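Local coordinates for TRAP-type C4-dicarboxylate:H+ symport system substrate-binding component DctP (Shewanella oneidensis, PDB 4MX6), which binds succinate, and probably other C4-dicarboxylates, in the periplasm and probably hands them to a TRAP-type proton symporter in the inner membrane, at residues 94-99 with 252-257; 185-190 with 195-200; 228-233 with 290-295. One frame throughout, in Å; residues are numbered along the deposited sequence.

Overall arrangement
The three contacts sit far apart in a single chain with the two-lobed solute-binding fold of TRAP transporters. Contact 2 (185-190 with 195-200) is local, within one beta-alpha-beta unit, and is nested inside the long loop closed by contact 1 (94-99 with 252-257). Contact 3 (228-233 with 290-295) opens after contact 2 has closed. The centres of contact 1 and contact 2 are about 31 Å apart. From contact 3, the centre of contact 1 is about 36 Å away and that of contact 2 about 24 Å. Helix 252-257 leads into helix 260-295, whose residues 290-295 enter contact 3. The chain thus returns between distant parts of the two-lobed fold, and contacts 1 and 3 cross along the sequence.

Contact 1: residues 94-99 with 252-257; sequences DVQFVA and DAFWKS
Gln-96 sets its CG over the centre of one face of the Phe-254 ring, the two side chains crossing at about a right angle. CG stands 3.6 Å from the Phe-254 ring centroid and only 9° off the ring normal, a CH-pi contact, while CB covers the side of CD2 and CE2. Phe-254 holds its own CG anti to the backbone N (chi1 172°), which points the ring at Gln-96. The glutamine chain then bends at chi2 (68°), turning the amide back from the ring to polar partners: OE1 takes the backbone N-H of Lys-40 in strand 37-42, and NE2 gives to Asn-93 just before the segment. Segment 94-99 lies between strands 37-42 and 243-251 of the binding-protein fold, bonding by its backbone to Lys-40 and Ser-42 on one and to Val-249 on the other; helix 252-257, following strand 243-251, covers its Gln-96 and Phe-97 side. Phe-97 reaches the helix with the far end of its ring. Its CE2 lies 3.9 Å from Phe-254 CE2, the two ring planes almost perpendicular, and its CZ lies 3.9 Å from CZ3 of Trp-255, which sits at the Phe-97 edge, near the ring plane. Trp-255 also makes a cation-pi contact with Arg-263. On the helix itself, Phe-254 O accepts from both N and OG of Ser-257, the hydroxyl at 2.7 Å from that oxygen.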
loop_
_atom_site.group_PDB
_atom_site.type_symbol
_atom_site.label_atom_id
_atom_site.label_comp_id
_atom_site.label_asym_id
_atom_site.label_seq_id
_atom_site.Cartn_x
_atom_site.Cartn_y
_atom_site.Cartn_z
ATOM N N ASP A 94 14.576 15.900 -4.219
ATOM C CA ASP A 94 15.417 15.404 -3.132
ATOM C C ASP A 94 15.421 13.874 -3.077
ATOM O O ASP A 94 16.233 13.284 -2.374
ATOM C CB ASP A 94 14.950 15.979 -1.804
ATOM C CG ASP A 94 15.351 17.423 -1.619
ATOM O OD1 ASP A 94 16.335 17.870 -2.258
ATOM O OD2 ASP A 94 14.704 18.099 -0.782
ATOM N N VAL A 95 14.507 13.251 -3.818
ATOM C CA VAL A 95 14.477 11.802 -4.009
ATOM C C VAL A 95 13.923 11.612 -5.426
ATOM O O VAL A 95 13.172 12.464 -5.897
ATOM C CB VAL A 95 13.624 11.087 -2.901
ATOM C CG1 VAL A 95 12.157 11.503 -2.940
ATOM C CG2 VAL A 95 13.759 9.588 -2.972
ATOM N N GLN A 96 14.301 10.527 -6.093
ATOM C CA GLN A 96 13.958 10.320 -7.497
ATOM C C GLN A 96 12.863 9.264 -7.702
ATOM O O GLN A 96 12.123 9.340 -8.681
ATOM C CB GLN A 96 15.217 9.955 -8.293
ATOM C CG GLN A 96 16.133 11.149 -8.533
ATOM C CD GLN A 96 16.781 11.674 -7.265
ATOM O OE1 GLN A 96 17.437 10.931 -6.527
ATOM N NE2 GLN A 96 16.615 12.964 -7.009
ATOM N N PHE A 97 12.764 8.287 -6.803
ATOM C CA PHE A 97 11.705 7.277 -6.840
ATOM C C PHE A 97 11.157 7.050 -5.447
ATOM O O PHE A 97 11.918 6.938 -4.495
ATOM C CB PHE A 97 12.207 5.933 -7.408
ATOM C CG PHE A 97 12.646 6.017 -8.842
ATOM C CD1 PHE A 97 11.752 5.874 -9.886
ATOM C CD2 PHE A 97 13.968 6.293 -9.153
ATOM C CE1 PHE A 97 12.181 5.977 -11.212
ATOM C CE2 PHE A 97 14.381 6.409 -10.471
ATOM C CZ PHE A 97 13.483 6.257 -11.481
ATOM N N VAL A 98 9.833 6.987 -5.360
ATOM C CA VAL A 98 9.138 6.527 -4.165
ATOM C C VAL A 98 8.012 5.595 -4.620
ATOM O O VAL A 98 7.686 5.542 -5.816
ATOM C CB VAL A 98 8.598 7.699 -3.305
ATOM C CG1 VAL A 98 9.767 8.508 -2.735
ATOM C CG2 VAL A 98 7.655 8.602 -4.096
ATOM N N ALA A 99 7.430 4.848 -3.685
ATOM C CA ALA A 99 6.363 3.913 -4.022
ATOM C C ALA A 99 5.333 3.875 -2.888
ATOM O O ALA A 99 5.203 2.876 -2.166
ATOM C CB ALA A 99 6.918 2.532 -4.344
ATOM N N ASP A 252 8.185 14.384 -12.899
ATOM C CA ASP A 252 8.297 14.721 -14.295
ATOM C C ASP A 252 9.642 15.377 -14.573
ATOM O O ASP A 252 10.275 15.091 -15.589
ATOM C CB ASP A 252 7.149 15.651 -14.662
ATOM C CG ASP A 252 7.084 15.935 -16.123
ATOM O OD1 ASP A 252 6.831 14.975 -16.889
ATOM O OD2 ASP A 252 7.281 17.112 -16.494
ATOM N N ALA A 253 10.077 16.254 -13.673
ATOM C CA ALA A 253 11.319 16.981 -13.893
ATOM C C ALA A 253 12.507 16.019 -13.964
ATOM O O ALA A 253 13.349 16.136 -14.855
ATOM C CB ALA A 253 11.524 18.024 -12.804
ATOM N N PHE A 254 12.588 15.065 -13.043
ATOM C CA PHE A 254 13.684 14.105 -13.091
ATOM C C PHE A 254 13.583 13.209 -14.324
ATOM O O PHE A 254 14.563 12.994 -15.041
ATOM C CB PHE A 254 13.744 13.235 -11.839
ATOM C CG PHE A 254 14.732 12.124 -11.962
ATOM C CD1 PHE A 254 16.094 12.392 -11.982
ATOM C CD2 PHE A 254 14.312 10.811 -12.107
ATOM C CE1 PHE A 254 17.010 11.366 -12.125
ATOM C CE2 PHE A 254 15.232 9.791 -12.252
ATOM C CZ PHE A 254 16.580 10.075 -12.265
ATOM N N TRP A 255 12.390 12.706 -14.591
ATOM C CA TRP A 255 12.220 11.759 -15.682
ATOM C C TRP A 255 12.601 12.409 -17.021
ATOM O O TRP A 255 13.291 11.799 -17.833
ATOM C CB TRP A 255 10.779 11.256 -15.676
ATOM C CG TRP A 255 10.525 9.926 -16.346
ATOM C CD1 TRP A 255 9.580 9.676 -17.299
ATOM C CD2 TRP A 255 11.164 8.663 -16.080
ATOM N NE1 TRP A 255 9.597 8.354 -17.648
ATOM C CE2 TRP A 255 10.559 7.708 -16.919
ATOM C CE3 TRP A 255 12.184 8.248 -15.224
ATOM C CZ2 TRP A 255 10.938 6.371 -16.933
ATOM C CZ3 TRP A 255 12.562 6.911 -15.246
ATOM C CH2 TRP A 255 11.948 5.997 -16.096
ATOM N N LYS A 256 12.183 13.654 -17.219
ATOM C CA LYS A 256 12.532 14.397 -18.430
ATOM C C LYS A 256 14.017 14.757 -18.499
ATOM O O LYS A 256 14.544 14.980 -19.588
ATOM C CB LYS A 256 11.682 15.664 -18.540
ATOM C CG LYS A 256 10.257 15.379 -18.971
ATOM C CD LYS A 256 9.395 16.629 -19.027
ATOM C CE LYS A 256 7.994 16.298 -19.531
ATOM N NZ LYS A 256 7.045 17.435 -19.381
ATOM N N SER A 257 14.698 14.807 -17.356
ATOM C CA SER A 257 16.113 15.199 -17.317
ATOM C C SER A 257 17.035 14.081 -17.796
ATOM O O SER A 257 18.218 14.318 -18.059
ATOM C CB SER A 257 16.518 15.631 -15.904
ATOM O OG SER A 257 16.767 14.530 -15.048
#

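Contact 2: residues 185-190 with 195-200; sequences VLAAQF and AIPVKK
Helix 185-190 and strand 196-199 run nearly antiparallel, their axes 7.3 Å apart at closest approach and 158° between directions, with Ala-187 abreast of Pro-197 and Phe-190 abreast of Ala-195. One backbone bond closes the turn between them, from Ala-195 N to Phe-190 O at 3.0 Å; it is bent, and the donor stands above the carbonyl plane. The prolyl ring is the main wedge on the strand side. Pro-197 CG lies 3.5 Å from Ala-187 O and 3.8 Å from Ala-187 CB, so the pyrrolidine meets the helix over the backbone as much as over the methyl. Phe-190 touches mainly through CB, 3.9 Å from Ala-195 CB and 4.1 Å from Pro-197 CB. With chi1 at -72° its CG lies opposite its own carbonyl carbon; the end of the ring leads away to stack on Phe-178, while Phe-190 CD1 still borders Ala-195 CB at 4.0 Å. Lys-199 reaches back in an extended chain whose CE passes 4.4 Å from Ala-187 CB on the way to a salt bridge between NZ and Asp-184. The whole is the second half of a beta-alpha-beta unit: strand 196-199 pairs in parallel with strand 177-180, which carries the succinate-binding Arg-179, while the helix sets Val-185, Ala-188 and Gln-189 against helix 305-326 and Leu-186 and Phe-190 against Glu-218 of strand 217-219.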
loop_
_atom_site.group_PDB
_atom_site.type_symbol
_atom_site.label_atom_id
_atom_site.label_comp_id
_atom_site.label_asym_id
_atom_site.label_seq_id
_atom_site.Cartn_x
_atom_site.Cartn_y
_atom_site.Cartn_z
ATOM N N VAL A 185 -10.938 7.931 2.802
ATOM C CA VAL A 185 -11.743 6.734 2.595
ATOM C C VAL A 185 -11.521 5.763 3.764
ATOM O O VAL A 185 -12.482 5.180 4.278
ATOM C CB VAL A 185 -11.417 6.034 1.251
ATOM C CG1 VAL A 185 -12.185 4.728 1.139
ATOM C CG2 VAL A 185 -11.748 6.938 0.065
ATOM N N LEU A 186 -10.265 5.588 4.185
ATOM C CA LEU A 186 -9.988 4.656 5.274
ATOM C C LEU A 186 -10.550 5.173 6.599
ATOM O O LEU A 186 -11.034 4.395 7.416
ATOM C CB LEU A 186 -8.492 4.339 5.359
ATOM C CG LEU A 186 -7.950 3.736 4.062
ATOM C CD1 LEU A 186 -6.470 3.469 4.209
ATOM C CD2 LEU A 186 -8.692 2.461 3.674
ATOM N N ALA A 187 -10.538 6.486 6.806
ATOM C CA ALA A 187 -11.192 7.045 7.987
ATOM C C ALA A 187 -12.687 6.711 7.942
ATOM O O ALA A 187 -13.275 6.297 8.944
ATOM C CB ALA A 187 -10.976 8.539 8.069
ATOM N N ALA A 188 -13.307 6.894 6.782
ATOM C CA ALA A 188 -14.729 6.622 6.628
ATOM C C ALA A 188 -15.053 5.144 6.854
ATOM O O ALA A 188 -16.103 4.812 7.420
ATOM C CB ALA A 188 -15.206 7.073 5.257
ATOM N N GLN A 189 -14.158 4.252 6.432
ATOM C CA GLN A 189 -14.317 2.829 6.663
ATOM C C GLN A 189 -14.514 2.561 8.155
ATOM O O GLN A 189 -15.401 1.818 8.561
ATOM C CB GLN A 189 -13.066 2.097 6.139
ATOM C CG GLN A 189 -13.016 0.628 6.454
ATOM C CD GLN A 189 -11.729 0.016 5.966
ATOM O OE1 GLN A 189 -11.629 -0.429 4.826
ATOM N NE2 GLN A 189 -10.717 0.029 6.810
ATOM N N PHE A 190 -13.656 3.136 8.995
ATOM C CA PHE A 190 -13.792 2.929 10.434
ATOM C C PHE A 190 -14.960 3.712 11.038
ATOM O O PHE A 190 -15.645 3.195 11.921
ATOM C CB PHE A 190 -12.463 3.164 11.152
ATOM C CG PHE A 190 -11.473 2.059 10.899
ATOM C CD1 PHE A 190 -11.644 0.823 11.502
ATOM C CD2 PHE A 190 -10.420 2.222 10.010
ATOM C CE1 PHE A 190 -10.780 -0.204 11.249
ATOM C CE2 PHE A 190 -9.541 1.182 9.764
ATOM C CZ PHE A 190 -9.723 -0.021 10.390
ATOM N N ALA A 195 -16.013 2.984 14.880
ATOM C CA ALA A 195 -14.637 3.046 15.375
ATOM C C ALA A 195 -14.080 4.456 15.189
ATOM O O ALA A 195 -14.691 5.288 14.523
ATOM C CB ALA A 195 -13.772 2.013 14.670
ATOM N N ILE A 196 -12.918 4.714 15.779
ATOM C CA ILE A 196 -12.321 6.045 15.779
ATOM C C ILE A 196 -11.005 5.993 14.990
ATOM O O ILE A 196 -9.997 5.490 15.488
ATOM C CB ILE A 196 -12.024 6.511 17.225
ATOM C CG1 ILE A 196 -13.276 6.424 18.115
ATOM C CG2 ILE A 196 -11.443 7.920 17.216
ATOM C CD1 ILE A 196 -14.392 7.352 17.720
ATOM N N PRO A 197 -11.007 6.503 13.754
ATOM C CA PRO A 197 -9.781 6.452 12.946
ATOM C C PRO A 197 -8.827 7.573 13.311
ATOM O O PRO A 197 -9.251 8.695 13.590
ATOM C CB PRO A 197 -10.296 6.647 11.523
ATOM C CG PRO A 197 -11.544 7.475 11.692
ATOM C CD PRO A 197 -12.157 7.041 12.998
ATOM N N VAL A 198 -7.536 7.257 13.256
ATOM C CA VAL A 198 -6.461 8.188 13.578
ATOM C C VAL A 198 -5.416 8.099 12.452
ATOM O O VAL A 198 -4.817 7.046 12.252
ATOM C CB VAL A 198 -5.811 7.821 14.948
ATOM C CG1 VAL A 198 -4.750 8.831 15.329
ATOM C CG2 VAL A 198 -6.869 7.703 16.061
ATOM N N LYS A 199 -5.215 9.173 11.683
ATOM C CA LYS A 199 -4.232 9.156 10.606
ATOM C C LYS A 199 -2.838 9.351 11.191
ATOM O O LYS A 199 -2.579 10.354 11.844
ATOM C CB LYS A 199 -4.531 10.254 9.580
ATOM C CG LYS A 199 -5.866 10.106 8.854
ATOM C CD LYS A 199 -6.140 11.296 7.948
ATOM C CE LYS A 199 -7.522 11.216 7.324
ATOM N NZ LYS A 199 -7.783 12.357 6.426
ATOM N N LYS A 200 -1.943 8.400 10.944
ATOM C CA LYS A 200 -0.571 8.479 11.445
ATOM C C LYS A 200 0.389 7.856 10.443
ATOM O O LYS A 200 0.030 6.918 9.746
ATOM C CB LYS A 200 -0.421 7.739 12.782
ATOM C CG LYS A 200 -1.207 8.320 13.942
ATOM C CD LYS A 200 -0.626 9.639 14.398
ATOM C CE LYS A 200 -1.399 10.212 15.563
ATOM N NZ LYS A 200 -0.744 11.420 16.125
#

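Contact 3: residues 228-233 with 290-295; sequences KFYEVQ and QLILDS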
loop_
_atom_site.group_PDB
_atom_site.type_symbol
_atom_site.label_atom_id
_atom_site.label_comp_id
_atom_site.label_asym_id
_atom_site.label_seq_id
_atom_site.Cartn_x
_atom_site.Cartn_y
_atom_site.Cartn_z
ATOM N N LYS A 228 6.462 -6.370 13.446
ATOM C CA LYS A 228 6.169 -7.000 14.745
ATOM C C LYS A 228 4.874 -6.501 15.370
ATOM O O LYS A 228 4.717 -6.539 16.595
ATOM C CB LYS A 228 7.345 -6.874 15.731
ATOM C CG LYS A 228 8.661 -7.370 15.160
ATOM C CD LYS A 228 8.592 -8.800 14.682
ATOM C CE LYS A 228 9.708 -9.121 13.703
ATOM N NZ LYS A 228 9.424 -10.349 12.925
ATOM N N PHE A 229 3.923 -6.084 14.547
ATOM C CA PHE A 229 2.637 -5.665 15.082
ATOM C C PHE A 229 1.977 -6.821 15.852
ATOM O O PHE A 229 1.244 -6.590 16.810
ATOM C CB PHE A 229 1.674 -5.193 13.985
ATOM C CG PHE A 229 2.140 -3.989 13.178
ATOM C CD1 PHE A 229 3.097 -3.094 13.640
ATOM C CD2 PHE A 229 1.576 -3.763 11.929
ATOM C CE1 PHE A 229 3.481 -2.007 12.853
ATOM C CE2 PHE A 229 1.940 -2.697 11.161
ATOM C CZ PHE A 229 2.895 -1.818 11.610
ATOM N N TYR A 230 2.232 -8.052 15.415
ATOM C CA TYR A 230 1.629 -9.219 16.052
ATOM C C TYR A 230 2.138 -9.440 17.481
ATOM O O TYR A 230 1.526 -10.192 18.233
ATOM C CB TYR A 230 1.846 -10.484 15.210
ATOM C CG TYR A 230 3.288 -10.957 15.138
ATOM C CD1 TYR A 230 4.196 -10.365 14.274
ATOM C CD2 TYR A 230 3.746 -11.999 15.935
ATOM C CE1 TYR A 230 5.516 -10.802 14.197
ATOM C CE2 TYR A 230 5.062 -12.433 15.870
ATOM C CZ TYR A 230 5.947 -11.825 15.008
ATOM O OH TYR A 230 7.262 -12.253 14.912
ATOM N N GLU A 231 3.256 -8.811 17.859
ATOM C CA GLU A 231 3.777 -8.940 19.221
ATOM C C GLU A 231 3.070 -8.004 20.199
ATOM O O GLU A 231 3.265 -8.132 21.411
ATOM C CB GLU A 231 5.285 -8.693 19.243
ATOM C CG GLU A 231 6.058 -9.727 18.432
ATOM C CD GLU A 231 7.571 -9.590 18.520
ATOM O OE1 GLU A 231 8.072 -8.610 19.104
ATOM O OE2 GLU A 231 8.258 -10.469 17.969
ATOM N N VAL A 232 2.233 -7.101 19.694
ATOM C CA VAL A 232 1.569 -6.105 20.535
ATOM C C VAL A 232 0.071 -6.011 20.226
ATOM O O VAL A 232 -0.596 -5.033 20.579
ATOM C CB VAL A 232 2.251 -4.720 20.413
ATOM C CG1 VAL A 232 3.594 -4.738 21.119
ATOM C CG2 VAL A 232 2.396 -4.305 18.967
ATOM N N GLN A 233 -0.444 -7.065 19.607
ATOM C CA GLN A 233 -1.872 -7.194 19.299
ATOM C C GLN A 233 -2.281 -8.626 19.606
ATOM O O GLN A 233 -1.684 -9.553 19.066
ATOM C CB GLN A 233 -2.143 -6.888 17.821
ATOM C CG GLN A 233 -1.811 -5.470 17.430
ATOM C CD GLN A 233 -2.955 -4.526 17.740
ATOM O OE1 GLN A 233 -3.764 -4.229 16.873
ATOM N NE2 GLN A 233 -3.018 -4.037 18.963
ATOM N N GLN A 290 2.270 -17.656 8.106
ATOM C CA GLN A 290 2.722 -18.850 8.823
ATOM C C GLN A 290 3.710 -18.527 9.946
ATOM O O GLN A 290 3.618 -19.112 11.021
ATOM C CB GLN A 290 3.324 -19.869 7.859
ATOM C CG GLN A 290 3.583 -21.223 8.501
ATOM C CD GLN A 290 2.311 -21.852 9.050
ATOM O OE1 GLN A 290 1.309 -21.968 8.346
ATOM N NE2 GLN A 290 2.346 -22.246 10.310
ATOM N N LEU A 291 4.638 -17.603 9.715
ATOM C CA LEU A 291 5.579 -17.242 10.774
ATOM C C LEU A 291 4.868 -16.615 11.971
ATOM O O LEU A 291 5.236 -16.869 13.117
ATOM C CB LEU A 291 6.655 -16.300 10.244
ATOM C CG LEU A 291 7.643 -16.957 9.267
ATOM C CD1 LEU A 291 8.547 -15.920 8.638
ATOM C CD2 LEU A 291 8.491 -18.039 9.933
ATOM N N ILE A 292 3.844 -15.806 11.710
ATOM C CA ILE A 292 3.053 -15.235 12.798
ATOM C C ILE A 292 2.340 -16.339 13.581
ATOM O O ILE A 292 2.361 -16.364 14.814
ATOM C CB ILE A 292 2.065 -14.189 12.271
ATOM C CG1 ILE A 292 2.837 -12.955 11.802
ATOM C CG2 ILE A 292 1.051 -13.809 13.354
ATOM C CD1 ILE A 292 2.009 -12.001 10.977
ATOM N N LEU A 293 1.727 -17.274 12.872
ATOM C CA LEU A 293 1.082 -18.398 13.536
ATOM C C LEU A 293 2.098 -19.201 14.364
ATOM O O LEU A 293 1.818 -19.572 15.514
ATOM C CB LEU A 293 0.376 -19.286 12.510
ATOM C CG LEU A 293 -0.773 -18.619 11.747
ATOM C CD1 LEU A 293 -1.446 -19.630 10.834
ATOM C CD2 LEU A 293 -1.792 -17.948 12.669
ATOM N N ASP A 294 3.273 -19.459 13.786
ATOM C CA ASP A 294 4.312 -20.233 14.475
ATOM C C ASP A 294 4.679 -19.611 15.824
ATOM O O ASP A 294 5.043 -20.319 16.763
ATOM C CB ASP A 294 5.598 -20.314 13.636
ATOM C CG ASP A 294 5.468 -21.196 12.410
ATOM O OD1 ASP A 294 4.501 -21.981 12.312
ATOM O OD2 ASP A 294 6.358 -21.098 11.535
ATOM N N SER A 295 4.622 -18.286 15.912
ATOM C CA SER A 295 5.052 -17.585 17.124
ATOM C C SER A 295 4.138 -17.849 18.312
ATOM O O SER A 295 4.565 -17.737 19.461
ATOM C CB SER A 295 5.104 -16.078 16.877
ATOM O OG SER A 295 3.806 -15.502 16.908
#
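Two side chains on different segments, Tyr-230 and Ser-295, both hold the first torsion between backbone N and carbonyl carbon (chi1 68° and 78°), which brings the tyrosine ring against Ile-292 and the serine hydroxyl alongside the ring. The tyrosine projects from a short 3-10 turn across to the helix. The turn follows a Schellman motif: Lys-228 takes a positive phi where helix 221-226 ends, and the chain then coils once more through 229-231 before strand 235-237. Opposite lie residues 290-295 of helix 260-295, the long helix characteristic of TRAP solute-binding proteins. Ile-292 covers one face of the tyrosine ring, its CG1 4.0 Å from the Tyr-230 ring centroid and 20° off the normal, a CH-pi contact offset toward the rim. The ring atom nearest to Ile-292 CG1 is Tyr-230 CD1 at 3.8 Å; the other branch, CG2, rests 3.9 Å from Tyr-230 CB. The opposite face of the ring carries CG of Glu-231, so the phenol is sandwiched between a neighbour in its own turn and the helix. Beyond the ring, the hydroxyl OH receives a weak bond from Lys-228 NZ, which also bonds to the carbonyl of Tyr-225. Ile-292 also packs on Trp-221, Thr-224 and Tyr-225 of helix 221-226, the helix that carries the succinate-binding Asn-223. Ser-295 comes in beside the ring, its OG 3.5 Å from Tyr-230 CE2, without bonding to it. That oxygen accepts from Leu-297 N and donates to Ile-292 O, 2.7 Å from Ser-295 OG, in the carbonyl plane and on a lone pair.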